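PDB 4ECN: leucine-rich repeat protein from Bacteroides thetaiotaomicron, which is of unknown function but, as an extracellular leucine-rich repeat protein, probably binds other proteins. Local coordinates for residues K388-D393 with S421-K426; L485-L490 with Y512-L517; F651-I656 with L680-I685; Y830-A835 with Y856-D861. All coordinates share one frame; numbering follows the deposited sequence.

Contact 1 of 4, residues K388-D393 with S421-K426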
loop_
_atom_site.group_PDB
_atom_site.type_symbol
_atom_site.label_atom_id
_atom_site.label_comp_id
_atom_site.label_asym_id
_atom_site.label_seq_id
_atom_site.Cartn_x
_atom_site.Cartn_y
_atom_site.Cartn_z
ATOM N N LYS A 388 9.355 -6.376 -1.601
ATOM C CA LYS A 388 9.948 -7.647 -2.002
ATOM C C LYS A 388 8.947 -8.797 -1.827
ATOM O O LYS A 388 8.774 -9.577 -2.756
ATOM C CB LYS A 388 11.226 -7.906 -1.194
ATOM C CG LYS A 388 12.121 -8.965 -1.804
ATOM C CD LYS A 388 13.485 -9.036 -1.128
ATOM C CE LYS A 388 13.536 -9.750 0.211
ATOM N NZ LYS A 388 13.727 -11.216 0.067
ATOM N N LYS A 389 8.265 -8.875 -0.664
ATOM C CA LYS A 389 7.320 -9.947 -0.332
ATOM C C LYS A 389 6.044 -9.836 -1.163
ATOM O O LYS A 389 5.483 -10.865 -1.578
ATOM C CB LYS A 389 6.970 -9.958 1.185
ATOM C CG LYS A 389 8.200 -10.194 2.090
ATOM C CD LYS A 389 7.867 -10.364 3.594
ATOM C CE LYS A 389 8.918 -9.807 4.558
ATOM N NZ LYS A 389 8.616 -8.396 4.998
HETATM N N MSE A 390 5.598 -8.601 -1.420
HETATM C CA MSE A 390 4.376 -8.339 -2.181
HETATM C C MSE A 390 4.524 -8.616 -3.656
HETATM O O MSE A 390 3.527 -9.004 -4.250
HETATM C CB MSE A 390 3.924 -6.882 -2.004
HETATM C CG MSE A 390 2.677 -6.516 -2.823
HETATM SE SE MSE A 390 1.559 -5.239 -1.949
HETATM C CE MSE A 390 0.979 -4.355 -3.373
ATOM N N PHE A 391 5.713 -8.393 -4.267
ATOM C CA PHE A 391 5.815 -8.579 -5.711
ATOM C C PHE A 391 6.955 -9.433 -6.222
ATOM O O PHE A 391 6.959 -9.696 -7.428
ATOM C CB PHE A 391 6.016 -7.214 -6.391
ATOM C CG PHE A 391 4.975 -6.158 -6.111
ATOM C CD1 PHE A 391 3.740 -6.189 -6.745
ATOM C CD2 PHE A 391 5.249 -5.098 -5.256
ATOM C CE1 PHE A 391 2.784 -5.213 -6.483
ATOM C CE2 PHE A 391 4.299 -4.106 -5.022
ATOM C CZ PHE A 391 3.090 -4.154 -5.659
ATOM N N LEU A 392 7.969 -9.797 -5.413
ATOM C CA LEU A 392 9.120 -10.425 -6.063
ATOM C C LEU A 392 9.380 -11.845 -5.604
ATOM O O LEU A 392 9.552 -12.716 -6.461
ATOM C CB LEU A 392 10.380 -9.578 -5.843
ATOM C CG LEU A 392 10.217 -8.045 -6.099
ATOM C CD1 LEU A 392 11.388 -7.236 -5.538
ATOM C CD2 LEU A 392 9.852 -7.724 -7.543
ATOM N N ASP A 393 9.459 -12.091 -4.300
ATOM C CA ASP A 393 9.774 -13.424 -3.772
ATOM C C ASP A 393 8.658 -14.425 -3.959
ATOM O O ASP A 393 7.474 -14.081 -3.806
ATOM C CB ASP A 393 10.062 -13.354 -2.260
ATOM C CG ASP A 393 11.310 -12.622 -1.824
ATOM O OD1 ASP A 393 12.339 -12.711 -2.543
ATOM O OD2 ASP A 393 11.308 -12.090 -0.694
ATOM N N SER A 421 1.384 -15.819 -3.170
ATOM C CA SER A 421 0.529 -14.783 -2.606
ATOM C C SER A 421 0.833 -13.388 -3.209
ATOM O O SER A 421 0.128 -12.422 -2.904
ATOM C CB SER A 421 0.712 -14.752 -1.091
ATOM O OG SER A 421 2.072 -14.501 -0.771
ATOM N N ARG A 422 1.850 -13.289 -4.084
ATOM C CA ARG A 422 2.237 -12.035 -4.731
ATOM C C ARG A 422 1.111 -11.401 -5.513
ATOM O O ARG A 422 0.170 -12.076 -5.930
ATOM C CB ARG A 422 3.392 -12.246 -5.702
ATOM C CG ARG A 422 4.715 -12.625 -5.109
ATOM C CD ARG A 422 5.706 -12.788 -6.240
ATOM N NE ARG A 422 5.393 -13.957 -7.063
ATOM C CZ ARG A 422 6.058 -14.304 -8.159
ATOM N NH1 ARG A 422 7.069 -13.562 -8.598
ATOM N NH2 ARG A 422 5.712 -15.391 -8.832
ATOM N N ILE A 423 1.236 -10.103 -5.744
ATOM C CA ILE A 423 0.308 -9.359 -6.565
ATOM C C ILE A 423 0.825 -9.425 -7.998
ATOM O O ILE A 423 1.989 -9.080 -8.242
ATOM C CB ILE A 423 0.148 -7.895 -6.041
ATOM C CG1 ILE A 423 -0.269 -7.810 -4.532
ATOM C CG2 ILE A 423 -0.748 -7.048 -6.955
ATOM C CD1 ILE A 423 -1.584 -8.519 -4.075
ATOM N N SER A 424 -0.014 -9.889 -8.944
ATOM C CA SER A 424 0.389 -9.876 -10.348
ATOM C C SER A 424 0.093 -8.502 -10.894
ATOM O O SER A 424 -0.985 -7.948 -10.634
ATOM C CB SER A 424 -0.284 -10.969 -11.171
ATOM O OG SER A 424 0.168 -10.902 -12.518
ATOM N N LEU A 425 1.063 -7.939 -11.619
ATOM C CA LEU A 425 0.958 -6.590 -12.142
ATOM C C LEU A 425 1.149 -6.567 -13.659
ATOM O O LEU A 425 2.249 -6.854 -14.155
ATOM C CB LEU A 425 2.028 -5.738 -11.440
ATOM C CG LEU A 425 1.788 -4.255 -11.333
ATOM C CD1 LEU A 425 0.524 -3.967 -10.540
ATOM C CD2 LEU A 425 2.965 -3.591 -10.683
ATOM N N LYS A 426 0.062 -6.235 -14.395
ATOM C CA LYS A 426 0.082 -6.114 -15.864
ATOM C C LYS A 426 0.430 -4.659 -16.257
ATOM O O LYS A 426 0.308 -3.750 -15.425
ATOM C CB LYS A 426 -1.256 -6.561 -16.481
#
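The F391 ring has the preceding residue on one face and the other segment at its edge: the methylene CG of M390, a selenomethionine here, sits 3.6 Å above the ring centre, while I423 O approaches near the ring plane, 3.7 Å from CD1. I423 CB lies 3.8 Å from F391 CE1, and its CG1 branch lies 3.6 Å from M390 CG, so aliphatic and aromatic surfaces close together. With CG anti to the backbone N (chi1 178°), the M390 chain crosses I423 at a slant. Beside this patch, M390 O, near the end of helix 386-391, accepts a nearly straight hydrogen bond from I423 N (2.9 Å, 167°). Arginine suits its place because the methylenes of R422 can cover helix-end carbonyls, CD lying 3.3 Å from D393 O, while NE forms a salt bridge with D420. Around the helix end lie helix 359-362, whose V361 touches M390 and I423, strand 495-499, whose Y499 meets F391, and strand 577-579, which L392 touches at D579.

Contact 2 of 4, residues L485-L490 with Y512-L517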
loop_
_atom_site.group_PDB
_atom_site.type_symbol
_atom_site.label_atom_id
_atom_site.label_comp_id
_atom_site.label_asym_id
_atom_site.label_seq_id
_atom_site.Cartn_x
_atom_site.Cartn_y
_atom_site.Cartn_z
ATOM N N LEU A 485 16.170 27.023 5.352
ATOM C CA LEU A 485 15.626 25.689 5.080
ATOM C C LEU A 485 16.450 24.964 4.017
ATOM O O LEU A 485 16.581 25.454 2.885
ATOM C CB LEU A 485 14.163 25.799 4.619
ATOM C CG LEU A 485 13.041 25.453 5.587
ATOM C CD1 LEU A 485 13.044 26.344 6.811
ATOM C CD2 LEU A 485 11.693 25.549 4.888
ATOM N N SER A 486 17.005 23.801 4.378
ATOM C CA SER A 486 17.793 22.997 3.450
ATOM C C SER A 486 17.600 21.517 3.726
ATOM O O SER A 486 17.394 21.116 4.876
ATOM C CB SER A 486 19.273 23.358 3.526
ATOM O OG SER A 486 20.019 22.639 2.557
ATOM N N TRP A 487 17.706 20.707 2.656
ATOM C CA TRP A 487 17.590 19.251 2.690
ATOM C C TRP A 487 18.698 18.613 3.509
ATOM O O TRP A 487 18.511 17.505 4.018
ATOM C CB TRP A 487 17.628 18.667 1.269
ATOM C CG TRP A 487 16.436 18.997 0.432
ATOM C CD1 TRP A 487 16.406 19.787 -0.674
ATOM C CD2 TRP A 487 15.088 18.569 0.658
ATOM N NE1 TRP A 487 15.125 19.870 -1.163
ATOM C CE2 TRP A 487 14.294 19.130 -0.365
ATOM C CE3 TRP A 487 14.465 17.774 1.642
ATOM C CZ2 TRP A 487 12.911 18.924 -0.436
ATOM C CZ3 TRP A 487 13.100 17.555 1.557
ATOM C CH2 TRP A 487 12.336 18.129 0.529
ATOM N N SER A 488 19.856 19.306 3.626
ATOM C CA SER A 488 21.024 18.847 4.375
ATOM C C SER A 488 20.716 18.639 5.876
ATOM O O SER A 488 21.493 17.970 6.561
ATOM C CB SER A 488 22.158 19.846 4.227
ATOM O OG SER A 488 21.753 21.095 4.757
ATOM N N ASN A 489 19.580 19.186 6.371
ATOM C CA ASN A 489 19.175 19.081 7.776
ATOM C C ASN A 489 18.297 17.848 8.061
ATOM O O ASN A 489 18.041 17.556 9.234
ATOM C CB ASN A 489 18.430 20.335 8.198
ATOM C CG ASN A 489 19.263 21.586 8.123
ATOM O OD1 ASN A 489 18.824 22.592 7.562
ATOM N ND2 ASN A 489 20.494 21.539 8.655
ATOM N N LEU A 490 17.859 17.110 7.022
ATOM C CA LEU A 490 17.043 15.912 7.251
ATOM C C LEU A 490 18.001 14.741 7.355
ATOM O O LEU A 490 18.034 13.866 6.490
ATOM C CB LEU A 490 15.950 15.694 6.171
ATOM C CG LEU A 490 15.110 16.881 5.666
ATOM C CD1 LEU A 490 13.870 16.393 5.016
ATOM C CD2 LEU A 490 14.695 17.838 6.769
ATOM N N TYR A 512 18.977 13.779 -4.310
ATOM C CA TYR A 512 20.422 13.919 -4.425
ATOM C C TYR A 512 21.003 14.827 -3.332
ATOM O O TYR A 512 22.222 14.827 -3.124
ATOM C CB TYR A 512 20.763 14.470 -5.816
ATOM C CG TYR A 512 20.184 13.634 -6.946
ATOM C CD1 TYR A 512 20.800 12.452 -7.356
ATOM C CD2 TYR A 512 19.036 14.039 -7.626
ATOM C CE1 TYR A 512 20.277 11.683 -8.395
ATOM C CE2 TYR A 512 18.508 13.281 -8.675
ATOM C CZ TYR A 512 19.133 12.105 -9.056
ATOM O OH TYR A 512 18.622 11.353 -10.088
ATOM N N ASP A 513 20.133 15.556 -2.614
ATOM C CA ASP A 513 20.539 16.486 -1.560
ATOM C C ASP A 513 20.271 15.904 -0.161
ATOM O O ASP A 513 20.531 16.574 0.842
ATOM C CB ASP A 513 19.812 17.831 -1.734
ATOM C CG ASP A 513 20.042 18.520 -3.076
ATOM O OD1 ASP A 513 21.030 18.168 -3.771
ATOM O OD2 ASP A 513 19.245 19.419 -3.424
ATOM N N LEU A 514 19.803 14.647 -0.097
ATOM C CA LEU A 514 19.525 13.985 1.168
ATOM C C LEU A 514 20.825 13.459 1.731
ATOM O O LEU A 514 21.594 12.811 1.010
ATOM C CB LEU A 514 18.465 12.871 1.028
ATOM C CG LEU A 514 17.013 13.360 0.804
ATOM C CD1 LEU A 514 16.093 12.223 0.466
ATOM C CD2 LEU A 514 16.465 14.136 2.009
ATOM N N PRO A 515 21.102 13.762 3.018
ATOM C CA PRO A 515 22.384 13.345 3.627
ATOM C C PRO A 515 22.519 11.858 3.947
ATOM O O PRO A 515 23.595 11.299 3.729
ATOM C CB PRO A 515 22.426 14.110 4.949
ATOM C CG PRO A 515 21.326 15.073 4.894
ATOM C CD PRO A 515 20.301 14.557 3.958
ATOM N N GLU A 516 21.456 11.234 4.499
ATOM C CA GLU A 516 21.516 9.862 4.996
ATOM C C GLU A 516 20.490 8.907 4.359
ATOM O O GLU A 516 19.954 8.040 5.049
ATOM C CB GLU A 516 21.288 9.897 6.516
ATOM C CG GLU A 516 22.363 10.668 7.279
ATOM C CD GLU A 516 23.780 10.123 7.206
ATOM O OE1 GLU A 516 23.952 8.886 7.079
ATOM O OE2 GLU A 516 24.724 10.940 7.327
ATOM N N LEU A 517 20.284 9.002 3.043
ATOM C CA LEU A 517 19.357 8.111 2.341
ATOM C C LEU A 517 19.936 6.688 2.316
ATOM O O LEU A 517 21.120 6.508 2.054
ATOM C CB LEU A 517 19.078 8.643 0.916
ATOM C CG LEU A 517 18.058 7.912 0.025
ATOM C CD1 LEU A 517 16.675 7.895 0.639
ATOM C CD2 LEU A 517 17.983 8.541 -1.366
HETATM O O HOH W 1 18.775 11.919 4.704
#
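W487 and L514 bring their CA atoms to 5.8 Å, and S488 and P515 keep a similar spacing, yet the two backbones share no direct hydrogen bond; a water instead donates a hydrogen bond to L490 O (2.7 Å) and accepts one from E516 N (2.8 Å). The 3-10 turn at 487-489 presents W487, whose CB lies 3.8 Å from D513 CB. With CG anti to the carbonyl carbon (chi1 -68°), the indole extends past D513, its plane 44° from the carboxylate, and its CE3 lies 4.2 Å from L514 CD2. This large ring suits a place where it also meets F510, I444 and A466. P515 fits against the turn's carbonyls: CG lies 3.3 Å from S488 O, and CD is 3.4 Å from W487 O. Having no N-H to satisfy, the proline can set its ring carbons there, and W487 O keeps its bond from L490 N. The two loops, leading into adjacent strands 495-499 and 519-521, are thus joined by van der Waals contact, much of it proline carbon against carbonyl oxygen, and a bridging water.

Contact 3 of 4, residues F651-I656 with L680-I685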
loop_
_atom_site.group_PDB
_atom_site.type_symbol
_atom_site.label_atom_id
_atom_site.label_comp_id
_atom_site.label_asym_id
_atom_site.label_seq_id
_atom_site.Cartn_x
_atom_site.Cartn_y
_atom_site.Cartn_z
ATOM N N PHE A 651 16.932 -19.555 -12.491
ATOM C CA PHE A 651 17.395 -19.318 -13.854
ATOM C C PHE A 651 16.389 -19.844 -14.866
ATOM O O PHE A 651 16.752 -20.122 -16.006
ATOM C CB PHE A 651 18.761 -19.983 -14.070
ATOM C CG PHE A 651 19.910 -19.385 -13.302
ATOM C CD1 PHE A 651 20.480 -18.184 -13.703
ATOM C CD2 PHE A 651 20.497 -20.077 -12.258
ATOM C CE1 PHE A 651 21.572 -17.655 -13.031
ATOM C CE2 PHE A 651 21.597 -19.552 -11.583
ATOM C CZ PHE A 651 22.120 -18.335 -11.961
ATOM N N SER A 652 15.129 -19.980 -14.459
ATOM C CA SER A 652 14.077 -20.462 -15.348
ATOM C C SER A 652 13.831 -19.463 -16.482
ATOM O O SER A 652 14.116 -18.280 -16.327
ATOM C CB SER A 652 12.780 -20.723 -14.575
ATOM O OG SER A 652 12.265 -19.558 -13.949
ATOM N N TYR A 653 13.339 -19.955 -17.631
ATOM C CA TYR A 653 12.998 -19.168 -18.819
ATOM C C TYR A 653 14.190 -18.322 -19.316
ATOM O O TYR A 653 14.118 -17.096 -19.384
ATOM C CB TYR A 653 11.777 -18.274 -18.563
ATOM C CG TYR A 653 10.499 -19.054 -18.357
ATOM C CD1 TYR A 653 10.102 -19.459 -17.088
ATOM C CD2 TYR A 653 9.668 -19.363 -19.432
ATOM C CE1 TYR A 653 8.912 -20.158 -16.891
ATOM C CE2 TYR A 653 8.476 -20.066 -19.248
ATOM C CZ TYR A 653 8.096 -20.450 -17.972
ATOM O OH TYR A 653 6.922 -21.129 -17.784
ATOM N N ASN A 654 15.264 -19.010 -19.714
ATOM C CA ASN A 654 16.473 -18.434 -20.313
ATOM C C ASN A 654 16.854 -19.278 -21.549
ATOM O O ASN A 654 15.991 -19.993 -22.069
ATOM C CB ASN A 654 17.603 -18.349 -19.290
ATOM C CG ASN A 654 17.485 -17.156 -18.395
ATOM O OD1 ASN A 654 17.730 -16.036 -18.817
ATOM N ND2 ASN A 654 17.187 -17.363 -17.125
ATOM N N LYS A 655 18.126 -19.224 -22.001
ATOM C CA LYS A 655 18.614 -19.960 -23.171
ATOM C C LYS A 655 19.888 -20.716 -22.816
ATOM O O LYS A 655 20.819 -20.750 -23.625
ATOM C CB LYS A 655 18.871 -18.981 -24.347
ATOM C CG LYS A 655 17.643 -18.205 -24.815
ATOM C CD LYS A 655 17.944 -17.299 -25.993
ATOM C CE LYS A 655 17.188 -17.679 -27.247
ATOM N NZ LYS A 655 17.700 -18.934 -27.873
ATOM N N ILE A 656 19.971 -21.263 -21.582
ATOM C CA ILE A 656 21.157 -21.985 -21.102
ATOM C C ILE A 656 21.331 -23.259 -21.950
ATOM O O ILE A 656 20.376 -24.017 -22.109
ATOM C CB ILE A 656 21.093 -22.311 -19.569
ATOM C CG1 ILE A 656 20.601 -21.139 -18.681
ATOM C CG2 ILE A 656 22.399 -22.951 -19.037
ATOM C CD1 ILE A 656 21.457 -20.016 -18.529
ATOM N N LEU A 680 16.385 -24.494 -13.280
ATOM C CA LEU A 680 16.912 -24.400 -14.628
ATOM C C LEU A 680 15.878 -24.862 -15.637
ATOM O O LEU A 680 16.231 -25.250 -16.745
ATOM C CB LEU A 680 18.197 -25.233 -14.739
ATOM C CG LEU A 680 19.448 -24.692 -14.033
ATOM C CD1 LEU A 680 20.489 -25.780 -13.859
ATOM C CD2 LEU A 680 20.002 -23.482 -14.746
ATOM N N SER A 681 14.593 -24.786 -15.271
ATOM C CA SER A 681 13.480 -25.175 -16.142
ATOM C C SER A 681 13.289 -24.116 -17.226
ATOM O O SER A 681 13.658 -22.955 -17.006
ATOM C CB SER A 681 12.205 -25.393 -15.342
ATOM O OG SER A 681 11.878 -24.233 -14.606
ATOM N N TYR A 682 12.791 -24.528 -18.425
ATOM C CA TYR A 682 12.593 -23.684 -19.617
ATOM C C TYR A 682 13.910 -23.067 -20.009
ATOM O O TYR A 682 14.182 -21.893 -19.734
ATOM C CB TYR A 682 11.512 -22.611 -19.450
ATOM C CG TYR A 682 10.145 -23.184 -19.167
ATOM C CD1 TYR A 682 9.743 -23.472 -17.862
ATOM C CD2 TYR A 682 9.243 -23.431 -20.200
ATOM C CE1 TYR A 682 8.481 -23.992 -17.592
ATOM C CE2 TYR A 682 7.968 -23.933 -19.937
ATOM C CZ TYR A 682 7.587 -24.196 -18.628
ATOM O OH TYR A 682 6.335 -24.692 -18.342
ATOM N N ASN A 683 14.761 -23.908 -20.602
ATOM C CA ASN A 683 16.075 -23.528 -21.112
ATOM C C ASN A 683 16.339 -24.360 -22.347
ATOM O O ASN A 683 15.383 -24.772 -22.996
ATOM C CB ASN A 683 17.161 -23.665 -20.036
ATOM C CG ASN A 683 17.279 -22.418 -19.198
ATOM O OD1 ASN A 683 17.614 -21.373 -19.711
ATOM N ND2 ASN A 683 17.010 -22.478 -17.907
ATOM N N GLU A 684 17.588 -24.549 -22.728
ATOM C CA GLU A 684 17.915 -25.305 -23.929
ATOM C C GLU A 684 19.026 -26.298 -23.615
ATOM O O GLU A 684 19.865 -26.607 -24.467
ATOM C CB GLU A 684 18.307 -24.357 -25.065
ATOM C CG GLU A 684 17.195 -23.412 -25.497
ATOM C CD GLU A 684 17.579 -22.431 -26.580
ATOM O OE1 GLU A 684 18.129 -22.865 -27.617
ATOM O OE2 GLU A 684 17.286 -21.228 -26.408
ATOM N N ILE A 685 19.000 -26.817 -22.371
ATOM C CA ILE A 685 19.960 -27.757 -21.811
ATOM C C ILE A 685 19.798 -29.095 -22.489
ATOM O O ILE A 685 18.718 -29.706 -22.452
ATOM C CB ILE A 685 19.770 -27.847 -20.279
ATOM C CG1 ILE A 685 20.126 -26.485 -19.609
ATOM C CG2 ILE A 685 20.581 -29.003 -19.693
ATOM C CD1 ILE A 685 19.548 -26.289 -18.258
#
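F651 O receives two amide donors from opposite faces of its carbonyl plane: N683 ND2 across the contact and N654 ND2 from its own turn, both at 3.0 Å. N683 ND2 spends its other hydrogen on L680 O (3.1 Å), and each partner lies close to the amide plane. N683 OD1 probably accepts from I656 N, although that oxygen is crowded in the model and its place is less sure. The same pattern recurs in the turns before and after: N654 ND2 also bonds F626 O and N654 OD1 takes L631 N, while L680 O is met by N707 ND2. Backbone bonds add Y653 N to S681 O (3.1 Å), N654 N to Y682 O (3.1 Å) and E684 N to I656 O (2.9 Å). S652 OG is hydrogen-bonded to D650 OD1. Y653 and Y682 form an offset stack, centroids 4.0 Å apart and planes at 9°, and H628 continues it beyond Y653. K655 NZ forms a salt bridge with E684 OE2 at 2.8 Å, on the syn lone pair. Asparagine suits the buried corner because one amide can both donate and accept; repeated from turn to turn, as in the asparagine stacks of leucine-rich repeats, these amides satisfy buried backbone groups past the strands.

Contact 4 of 4, residues Y830-A835 with Y856-D861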
loop_
_atom_site.group_PDB
_atom_site.type_symbol
_atom_site.label_atom_id
_atom_site.label_comp_id
_atom_site.label_asym_id
_atom_site.label_seq_id
_atom_site.Cartn_x
_atom_site.Cartn_y
_atom_site.Cartn_z
ATOM N N TYR A 830 -0.700 -46.022 -1.809
ATOM C CA TYR A 830 -2.123 -45.722 -1.790
ATOM C C TYR A 830 -2.561 -44.550 -2.708
ATOM O O TYR A 830 -3.743 -44.201 -2.661
ATOM C CB TYR A 830 -2.575 -45.435 -0.348
ATOM C CG TYR A 830 -1.995 -44.198 0.296
ATOM C CD1 TYR A 830 -2.642 -42.969 0.194
ATOM C CD2 TYR A 830 -0.874 -44.276 1.115
ATOM C CE1 TYR A 830 -2.146 -41.831 0.833
ATOM C CE2 TYR A 830 -0.379 -43.150 1.778
ATOM C CZ TYR A 830 -1.017 -41.927 1.630
ATOM O OH TYR A 830 -0.543 -40.795 2.258
ATOM N N ILE A 831 -1.664 -43.978 -3.559
ATOM C CA ILE A 831 -2.041 -42.939 -4.547
ATOM C C ILE A 831 -1.582 -43.426 -5.913
ATOM O O ILE A 831 -0.409 -43.260 -6.238
ATOM C CB ILE A 831 -1.529 -41.513 -4.254
ATOM C CG1 ILE A 831 -1.707 -41.113 -2.785
ATOM C CG2 ILE A 831 -2.218 -40.520 -5.193
ATOM C CD1 ILE A 831 -0.998 -39.895 -2.390
ATOM N N LEU A 832 -2.483 -44.047 -6.708
ATOM C CA LEU A 832 -2.085 -44.623 -7.993
ATOM C C LEU A 832 -2.886 -44.059 -9.154
ATOM O O LEU A 832 -4.111 -44.158 -9.149
ATOM C CB LEU A 832 -2.262 -46.155 -7.946
ATOM C CG LEU A 832 -1.750 -46.957 -9.143
ATOM C CD1 LEU A 832 -0.248 -46.955 -9.199
ATOM C CD2 LEU A 832 -2.215 -48.397 -9.063
ATOM N N ASP A 833 -2.178 -43.519 -10.177
ATOM C CA ASP A 833 -2.786 -42.985 -11.397
ATOM C C ASP A 833 -2.514 -43.939 -12.550
ATOM O O ASP A 833 -1.382 -44.044 -13.031
ATOM C CB ASP A 833 -2.291 -41.562 -11.721
ATOM C CG ASP A 833 -2.566 -41.048 -13.136
ATOM O OD1 ASP A 833 -3.687 -41.284 -13.659
ATOM O OD2 ASP A 833 -1.688 -40.358 -13.693
ATOM N N ILE A 834 -3.555 -44.656 -12.973
ATOM C CA ILE A 834 -3.445 -45.592 -14.075
ATOM C C ILE A 834 -4.443 -45.196 -15.177
ATOM O O ILE A 834 -4.613 -45.951 -16.138
ATOM C CB ILE A 834 -3.630 -47.051 -13.616
ATOM C CG1 ILE A 834 -5.016 -47.305 -12.969
ATOM C CG2 ILE A 834 -2.465 -47.494 -12.726
ATOM C CD1 ILE A 834 -5.395 -48.808 -12.951
ATOM N N ALA A 835 -5.056 -43.985 -15.061
ATOM C CA ALA A 835 -6.019 -43.479 -16.038
ATOM C C ALA A 835 -5.361 -43.190 -17.378
ATOM O O ALA A 835 -4.171 -42.880 -17.444
ATOM C CB ALA A 835 -6.690 -42.235 -15.522
ATOM N N TYR A 856 -7.344 -45.230 -0.076
ATOM C CA TYR A 856 -6.665 -45.456 -1.349
ATOM C C TYR A 856 -7.274 -44.535 -2.403
ATOM O O TYR A 856 -8.507 -44.446 -2.520
ATOM C CB TYR A 856 -6.790 -46.933 -1.756
ATOM C CG TYR A 856 -5.723 -47.463 -2.693
ATOM C CD1 TYR A 856 -5.835 -47.304 -4.072
ATOM C CD2 TYR A 856 -4.684 -48.256 -2.214
ATOM C CE1 TYR A 856 -4.901 -47.870 -4.948
ATOM C CE2 TYR A 856 -3.737 -48.811 -3.074
ATOM C CZ TYR A 856 -3.850 -48.624 -4.445
ATOM O OH TYR A 856 -2.897 -49.176 -5.284
ATOM N N VAL A 857 -6.408 -43.821 -3.147
ATOM C CA VAL A 857 -6.812 -42.903 -4.201
ATOM C C VAL A 857 -6.441 -43.510 -5.527
ATOM O O VAL A 857 -5.252 -43.601 -5.848
ATOM C CB VAL A 857 -6.175 -41.522 -4.014
ATOM C CG1 VAL A 857 -6.781 -40.512 -4.982
ATOM C CG2 VAL A 857 -6.324 -41.046 -2.573
ATOM N N LEU A 858 -7.437 -43.973 -6.284
ATOM C CA LEU A 858 -7.138 -44.564 -7.574
ATOM C C LEU A 858 -7.704 -43.697 -8.666
ATOM O O LEU A 858 -8.898 -43.389 -8.651
ATOM C CB LEU A 858 -7.639 -46.010 -7.710
ATOM C CG LEU A 858 -7.235 -46.700 -9.015
ATOM C CD1 LEU A 858 -5.770 -47.118 -8.998
ATOM C CD2 LEU A 858 -8.095 -47.907 -9.290
ATOM N N LEU A 859 -6.816 -43.263 -9.582
ATOM C CA LEU A 859 -7.138 -42.493 -10.776
ATOM C C LEU A 859 -7.215 -43.469 -11.916
ATOM O O LEU A 859 -6.257 -44.198 -12.202
ATOM C CB LEU A 859 -6.161 -41.347 -11.059
ATOM C CG LEU A 859 -6.153 -40.178 -10.075
ATOM C CD1 LEU A 859 -5.239 -39.081 -10.566
ATOM C CD2 LEU A 859 -7.554 -39.572 -9.885
ATOM N N TYR A 860 -8.402 -43.551 -12.504
ATOM C CA TYR A 860 -8.748 -44.521 -13.519
ATOM C C TYR A 860 -9.953 -44.046 -14.331
ATOM O O TYR A 860 -10.582 -43.029 -13.996
ATOM C CB TYR A 860 -9.065 -45.852 -12.806
ATOM C CG TYR A 860 -10.387 -45.813 -12.066
ATOM C CD1 TYR A 860 -10.544 -45.040 -10.919
ATOM C CD2 TYR A 860 -11.501 -46.499 -12.549
ATOM C CE1 TYR A 860 -11.779 -44.927 -10.285
ATOM C CE2 TYR A 860 -12.740 -46.401 -11.916
ATOM C CZ TYR A 860 -12.869 -45.623 -10.776
ATOM O OH TYR A 860 -14.063 -45.542 -10.111
ATOM N N ASP A 861 -10.303 -44.837 -15.359
ATOM C CA ASP A 861 -11.433 -44.645 -16.255
ATOM C C ASP A 861 -12.377 -45.827 -16.129
ATOM O O ASP A 861 -11.920 -46.974 -16.231
ATOM C CB ASP A 861 -10.954 -44.489 -17.715
ATOM C CG ASP A 861 -9.919 -43.414 -17.993
ATOM O OD1 ASP A 861 -10.044 -42.304 -17.423
ATOM O OD2 ASP A 861 -9.029 -43.653 -18.852
#
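L832 lies alongside L858 and Y856, pointing the same way. Its CB is 3.8 Å from L858 CD1; CG, placed anti to the backbone N (chi1 -173°), passes the same methyl at 4.0 Å; at the tip, CD2 meets L858 CD1 at 3.8 Å and Y856 OH at 3.9 Å. Leucine suits this buried face, where L811 of strand 810-812 also packs on L832. Y830 CA makes a CH-pi contact over a face of the Y856 ring, 4.0 Å from its centroid. On the opposite face of the sheet, I831 sits beside V857, and D833 lays OD1 3.6 Å from L859 CB while its OD2 forms a salt bridge with R784. Strands 831-833 and 857-859 run parallel, 5° apart, joined by hydrogen bonds such as V857 N to Y830 O (2.7 Å) and L859 N to L832 O (2.9 Å). Strand 857-859 is the last of this parallel sheet within the chain. The chemistry is that of a leucine-rich repeat: L832 and L858 supply an apolar face, while the other sets D833 among I831, V857 and L859.

From the N terminus the chain forms two mixed sheets of eight strands, then two long repeat sheets; the four contacts follow in series along these, and none encloses or crosses another. Contact 1 closes a loop of 27 residues within the long excursion between the neighbouring strands 351-353 and 452-456. Contact 2 closes 21 residues around strand 495-499, tying together the loops on two successive turns of the first repeat sheet. Contact 3 spans strand 675-679 and contact 4 reaches the last strand of the second sheet, each joining consecutive turns. Contacts 1 and 3 approach to about 9 Å between nearest atoms, whereas contacts 2 and 4 have centres about 67 Å apart, on opposite sides of the chain's centre.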